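PDB 5U2P: sugar ABC transporter substrate-binding protein from Treponema pallidum subsp. pallidum, which probably binds a small solute, perhaps a sugar, in the periplasm and delivers it to an ABC transporter for uptake. Local coordinates for residues 129-141 and 336-348. Residues are numbered along the deposited sequence; the frame is centred on the assembly and turned at random.
Sequences FALPLNCAVSINA and SFFEEHKGLPAFR. With EDO (1,2-ethanediol), chain E.
Asn134 reaches across to the 341-344 loop and is held by three hydrogen bonds at its amide. Its CB rests 3.4 Å from Leu344 O. Its CG lies anti to the carbonyl carbon (chi1 -60°), which carries the amide in among the atoms of that loop. OD1 accepts a hydrogen bond from His341 NE2 at 2.9 Å. This bond is nearly straight, 164° at the hydrogen, and OD1 lies in the imidazole plane; the amide and ring planes are 32° apart. ND2 spends both N-H groups on backbone carbonyls, giving one to Leu344 O at 2.9 Å and one to Lys342 O at 3.1 Å. Together the three bonds fix the rotation of the amide, with ND2 also at the edge of the Phe338 ring. A water bridges Lys342 O and, weakly, OD1. Phe337 CZ packs over one face of the imidazole, toward its rim. Gly343 C lies close to Asn134 ND2.

Further along, Cys135 N makes a weak hydrogen bond to Pro345 O, and its SG touches Leu344 CB at 3.7 Å. A second water joins Ala136 O to Leu344 N. Leu344 CD1 ends against Ile139 CG1, and the two side chains cross at about a right angle. Earlier in the chain, Ala346 CB sits 3.3 Å from Pro132 O, and Leu131 CD1 meets Phe347 CZ.

Strand 131-132 runs antiparallel to strand 307-311 at the edge of one sheet, with Leu131 bonded to Leu309. The strand from Ser138 belongs to the other sheet. Residues 133-137 therefore form a link between the two lobes, and residues 341-348 pack along it. A link of this kind, with a loop packed along it, is consistent with the hinge region of the two-lobed periplasmic solute-binding protein fold.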
loop_
_atom_site.group_PDB
_atom_site.type_symbol
_atom_site.label_atom_id
_atom_site.label_comp_id
_atom_site.label_asym_id
_atom_site.label_seq_id
_atom_site.Cartn_x
_atom_site.Cartn_y
_atom_site.Cartn_z
ATOM N N PHE A 129 -2.085 15.991 -6.253
ATOM C CA PHE A 129 -3.311 16.791 -6.158
ATOM C C PHE A 129 -3.937 16.823 -4.750
ATOM O O PHE A 129 -5.031 17.354 -4.569
ATOM C CB PHE A 129 -4.352 16.270 -7.168
ATOM C CG PHE A 129 -4.101 16.714 -8.588
ATOM C CD1 PHE A 129 -4.377 18.013 -8.979
ATOM C CD2 PHE A 129 -3.591 15.832 -9.527
ATOM C CE1 PHE A 129 -4.157 18.425 -10.288
ATOM C CE2 PHE A 129 -3.368 16.243 -10.823
ATOM C CZ PHE A 129 -3.645 17.537 -11.197
ATOM N N ALA A 130 -3.252 16.295 -3.742
ATOM C CA ALA A 130 -3.767 16.399 -2.388
ATOM C C ALA A 130 -2.630 16.304 -1.381
ATOM O O ALA A 130 -1.591 15.687 -1.649
ATOM C CB ALA A 130 -4.788 15.305 -2.123
ATOM N N LEU A 131 -2.853 16.906 -0.225
ATOM C CA LEU A 131 -2.014 16.662 0.941
ATOM C C LEU A 131 -2.447 15.354 1.616
ATOM O O LEU A 131 -3.564 15.260 2.118
ATOM C CB LEU A 131 -2.112 17.816 1.913
ATOM C CG LEU A 131 -1.254 17.701 3.195
ATOM C CD1 LEU A 131 -0.776 19.080 3.604
ATOM C CD2 LEU A 131 -2.037 17.050 4.310
ATOM N N PRO A 132 -1.567 14.345 1.631
ATOM C CA PRO A 132 -1.926 13.041 2.187
ATOM C C PRO A 132 -1.838 13.000 3.693
ATOM O O PRO A 132 -1.006 13.703 4.258
ATOM C CB PRO A 132 -0.887 12.111 1.579
ATOM C CG PRO A 132 0.283 12.965 1.400
ATOM C CD PRO A 132 -0.198 14.333 1.087
ATOM N N LEU A 133 -2.692 12.192 4.316
ATOM C CA LEU A 133 -2.682 12.015 5.768
ATOM C C LEU A 133 -1.762 10.889 6.244
ATOM O O LEU A 133 -1.473 10.787 7.444
ATOM C CB LEU A 133 -4.103 11.750 6.249
ATOM C CG LEU A 133 -5.118 12.814 5.844
ATOM C CD1 LEU A 133 -6.483 12.481 6.429
ATOM C CD2 LEU A 133 -4.665 14.214 6.249
ATOM N N ASN A 134 -1.312 10.054 5.307
ATOM C CA ASN A 134 -0.365 8.958 5.548
ATOM C C ASN A 134 0.462 8.741 4.283
ATOM O O ASN A 134 -0.026 9.052 3.192
ATOM C CB ASN A 134 -1.090 7.643 5.894
ATOM C CG ASN A 134 -1.955 7.745 7.146
ATOM O OD1 ASN A 134 -3.153 8.009 7.079
ATOM N ND2 ASN A 134 -1.342 7.492 8.302
ATOM N N CYS A 135 1.664 8.165 4.380
ATOM C CA CYS A 135 2.423 7.879 3.172
ATOM C C CYS A 135 1.923 6.608 2.485
ATOM O O CYS A 135 2.000 6.476 1.256
ATOM C CB CYS A 135 3.929 7.768 3.458
ATOM S SG CYS A 135 4.464 6.332 4.500
ATOM N N ALA A 136 1.362 5.701 3.278
ATOM C CA ALA A 136 0.949 4.392 2.797
ATOM C C ALA A 136 0.043 3.755 3.817
ATOM O O ALA A 136 0.149 4.053 5.009
ATOM C CB ALA A 136 2.159 3.511 2.527
ATOM N N VAL A 137 -0.859 2.898 3.346
ATOM C CA VAL A 137 -1.727 2.104 4.215
ATOM C C VAL A 137 -1.003 0.856 4.729
ATOM O O VAL A 137 -1.118 0.463 5.903
ATOM C CB VAL A 137 -3.015 1.665 3.478
ATOM C CG1 VAL A 137 -3.831 0.708 4.344
ATOM C CG2 VAL A 137 -3.845 2.883 3.116
ATOM N N SER A 138 -0.275 0.239 3.817
ATOM C CA SER A 138 0.332 -1.066 4.002
ATOM C C SER A 138 1.647 -1.131 3.229
ATOM O O SER A 138 1.720 -0.657 2.090
ATOM C CB SER A 138 -0.633 -2.149 3.512
ATOM O OG SER A 138 -0.029 -3.413 3.585
ATOM N N ILE A 139 2.694 -1.660 3.857
ATOM C CA ILE A 139 3.962 -1.950 3.192
ATOM C C ILE A 139 4.154 -3.467 3.164
ATOM O O ILE A 139 4.016 -4.114 4.190
ATOM C CB ILE A 139 5.146 -1.284 3.919
ATOM C CG1 ILE A 139 4.967 0.240 3.921
ATOM C CG2 ILE A 139 6.469 -1.686 3.307
ATOM C CD1 ILE A 139 5.152 0.912 2.609
ATOM N N ASN A 140 4.424 -4.030 1.992
ATOM C CA ASN A 140 4.722 -5.462 1.866
ATOM C C ASN A 140 6.187 -5.747 2.085
ATOM O O ASN A 140 7.055 -5.119 1.471
ATOM C CB ASN A 140 4.317 -5.980 0.475
ATOM C CG ASN A 140 2.815 -5.893 0.230
ATOM O OD1 ASN A 140 2.005 -6.106 1.126
ATOM N ND2 ASN A 140 2.443 -5.543 -0.993
ATOM N N ALA A 141 6.473 -6.709 2.950
ATOM C CA ALA A 141 7.842 -7.124 3.165
ATOM C C ALA A 141 7.910 -8.583 3.629
ATOM O O ALA A 141 6.895 -9.190 3.985
ATOM C CB ALA A 141 8.502 -6.187 4.192
ATOM N N SER A 336 1.572 17.246 16.071
ATOM C CA SER A 336 0.320 17.288 16.808
ATOM C C SER A 336 -0.682 16.278 16.265
ATOM O O SER A 336 -1.285 15.508 17.012
ATOM C CB SER A 336 -0.255 18.704 16.756
ATOM O OG SER A 336 -1.512 18.773 17.397
ATOM N N PHE A 337 -0.834 16.253 14.948
ATOM C CA PHE A 337 -1.770 15.352 14.302
ATOM C C PHE A 337 -1.511 13.883 14.627
ATOM O O PHE A 337 -2.445 13.115 14.869
ATOM C CB PHE A 337 -1.703 15.612 12.784
ATOM C CG PHE A 337 -2.687 14.821 11.964
ATOM C CD1 PHE A 337 -4.031 14.819 12.271
ATOM C CD2 PHE A 337 -2.260 14.122 10.840
ATOM C CE1 PHE A 337 -4.932 14.115 11.500
ATOM C CE2 PHE A 337 -3.161 13.404 10.062
ATOM C CZ PHE A 337 -4.497 13.403 10.391
ATOM N N PHE A 338 -0.243 13.475 14.606
ATOM C CA PHE A 338 0.092 12.075 14.772
ATOM C C PHE A 338 0.214 11.659 16.237
ATOM O O PHE A 338 0.592 10.520 16.525
ATOM C CB PHE A 338 1.374 11.746 14.009
ATOM C CG PHE A 338 1.103 11.337 12.577
ATOM C CD1 PHE A 338 1.041 12.284 11.570
ATOM C CD2 PHE A 338 0.812 10.023 12.268
ATOM C CE1 PHE A 338 0.745 11.912 10.267
ATOM C CE2 PHE A 338 0.508 9.642 10.966
ATOM C CZ PHE A 338 0.478 10.594 9.963
ATOM N N GLU A 339 -0.131 12.561 17.150
ATOM C CA GLU A 339 -0.364 12.154 18.539
ATOM C C GLU A 339 -1.719 11.442 18.635
ATOM O O GLU A 339 -1.988 10.730 19.598
ATOM C CB GLU A 339 -0.306 13.357 19.476
ATOM C CG GLU A 339 1.108 13.887 19.663
ATOM C CD GLU A 339 1.161 15.120 20.538
ATOM O OE1 GLU A 339 0.100 15.521 21.060
ATOM O OE2 GLU A 339 2.262 15.687 20.703
ATOM N N GLU A 340 -2.550 11.627 17.609
ATOM C CA GLU A 340 -3.872 11.015 17.525
ATOM C C GLU A 340 -4.039 10.115 16.304
ATOM O O GLU A 340 -4.623 9.040 16.377
ATOM C CB GLU A 340 -4.937 12.108 17.484
ATOM C CG GLU A 340 -4.858 13.076 18.643
ATOM C CD GLU A 340 -6.173 13.782 18.887
ATOM O OE1 GLU A 340 -6.300 14.955 18.476
ATOM O OE2 GLU A 340 -7.075 13.161 19.489
ATOM N N HIS A 341 -3.543 10.570 15.164
ATOM C CA HIS A 341 -3.770 9.854 13.922
ATOM C C HIS A 341 -2.887 8.620 13.848
ATOM O O HIS A 341 -1.689 8.693 14.118
ATOM C CB HIS A 341 -3.507 10.784 12.734
ATOM C CG HIS A 341 -3.945 10.221 11.418
ATOM N ND1 HIS A 341 -5.268 10.018 11.100
ATOM C CD2 HIS A 341 -3.230 9.814 10.341
ATOM C CE1 HIS A 341 -5.355 9.503 9.885
ATOM N NE2 HIS A 341 -4.132 9.373 9.402
ATOM N N LYS A 342 -3.493 7.491 13.485
ATOM C CA LYS A 342 -2.805 6.219 13.376
ATOM C C LYS A 342 -2.202 6.034 11.991
ATOM O O LYS A 342 -2.644 6.653 11.003
ATOM C CB LYS A 342 -3.774 5.070 13.672
ATOM C CG LYS A 342 -4.523 5.222 14.987
ATOM C CD LYS A 342 -5.512 4.077 15.188
ATOM C CE LYS A 342 -6.203 4.149 16.553
ATOM N NZ LYS A 342 -7.220 3.065 16.735
ATOM N N GLY A 343 -1.192 5.179 11.923
ATOM C CA GLY A 343 -0.628 4.779 10.650
ATOM C C GLY A 343 0.722 5.417 10.418
ATOM O O GLY A 343 1.261 6.115 11.284
ATOM N N LEU A 344 1.280 5.140 9.247
ATOM C CA LEU A 344 2.586 5.640 8.882
ATOM C C LEU A 344 2.504 7.141 8.581
ATOM O O LEU A 344 1.509 7.614 8.026
ATOM C CB LEU A 344 3.134 4.853 7.679
ATOM C CG LEU A 344 3.458 3.378 7.977
ATOM C CD1 LEU A 344 3.743 2.635 6.675
ATOM C CD2 LEU A 344 4.632 3.253 8.927
ATOM N N PRO A 345 3.546 7.899 8.953
ATOM C CA PRO A 345 3.517 9.342 8.709
ATOM C C PRO A 345 3.499 9.678 7.220
ATOM O O PRO A 345 3.904 8.866 6.377
ATOM C CB PRO A 345 4.812 9.840 9.370
ATOM C CG PRO A 345 5.733 8.672 9.304
ATOM C CD PRO A 345 4.845 7.469 9.514
ATOM N N ALA A 346 3.047 10.881 6.903
ATOM C CA ALA A 346 3.030 11.356 5.514
ATOM C C ALA A 346 4.291 12.150 5.198
ATOM O O ALA A 346 4.764 12.174 4.055
ATOM C CB ALA A 346 1.807 12.212 5.270
ATOM N N PHE A 347 4.821 12.797 6.230
ATOM C CA PHE A 347 5.970 13.681 6.105
ATOM C C PHE A 347 7.202 13.209 6.887
ATOM O O PHE A 347 7.111 12.507 7.900
ATOM C CB PHE A 347 5.593 15.101 6.563
ATOM C CG PHE A 347 4.628 15.805 5.641
ATOM C CD1 PHE A 347 5.090 16.633 4.629
ATOM C CD2 PHE A 347 3.259 15.634 5.789
ATOM C CE1 PHE A 347 4.206 17.273 3.783
ATOM C CE2 PHE A 347 2.371 16.270 4.949
ATOM C CZ PHE A 347 2.846 17.094 3.938
ATOM N N ARG A 348 8.353 13.610 6.363
ATOM C CA ARG A 348 9.647 13.500 7.034
ATOM C C ARG A 348 9.644 14.116 8.438
ATOM O O ARG A 348 9.066 15.180 8.652
ATOM C CB ARG A 348 10.700 14.217 6.186
ATOM C CG ARG A 348 12.022 13.523 6.029
ATOM C CD ARG A 348 12.846 14.226 4.946
ATOM N NE ARG A 348 12.168 14.217 3.649
ATOM C CZ ARG A 348 12.041 13.135 2.889
ATOM N NH1 ARG A 348 12.547 11.983 3.306
ATOM N NH2 ARG A 348 11.417 13.200 1.719
HETATM C C1 EDO E . -1.360 -4.206 0.216
HETATM O O1 EDO E . -0.210 -4.521 0.999
HETATM C C2 EDO E . -1.206 -4.601 -1.244
HETATM O O2 EDO E . -0.212 -5.591 -1.501
HETATM O O HOH W 1 -4.768 5.624 8.977
HETATM O O HOH W 2 -0.630 4.073 7.631
#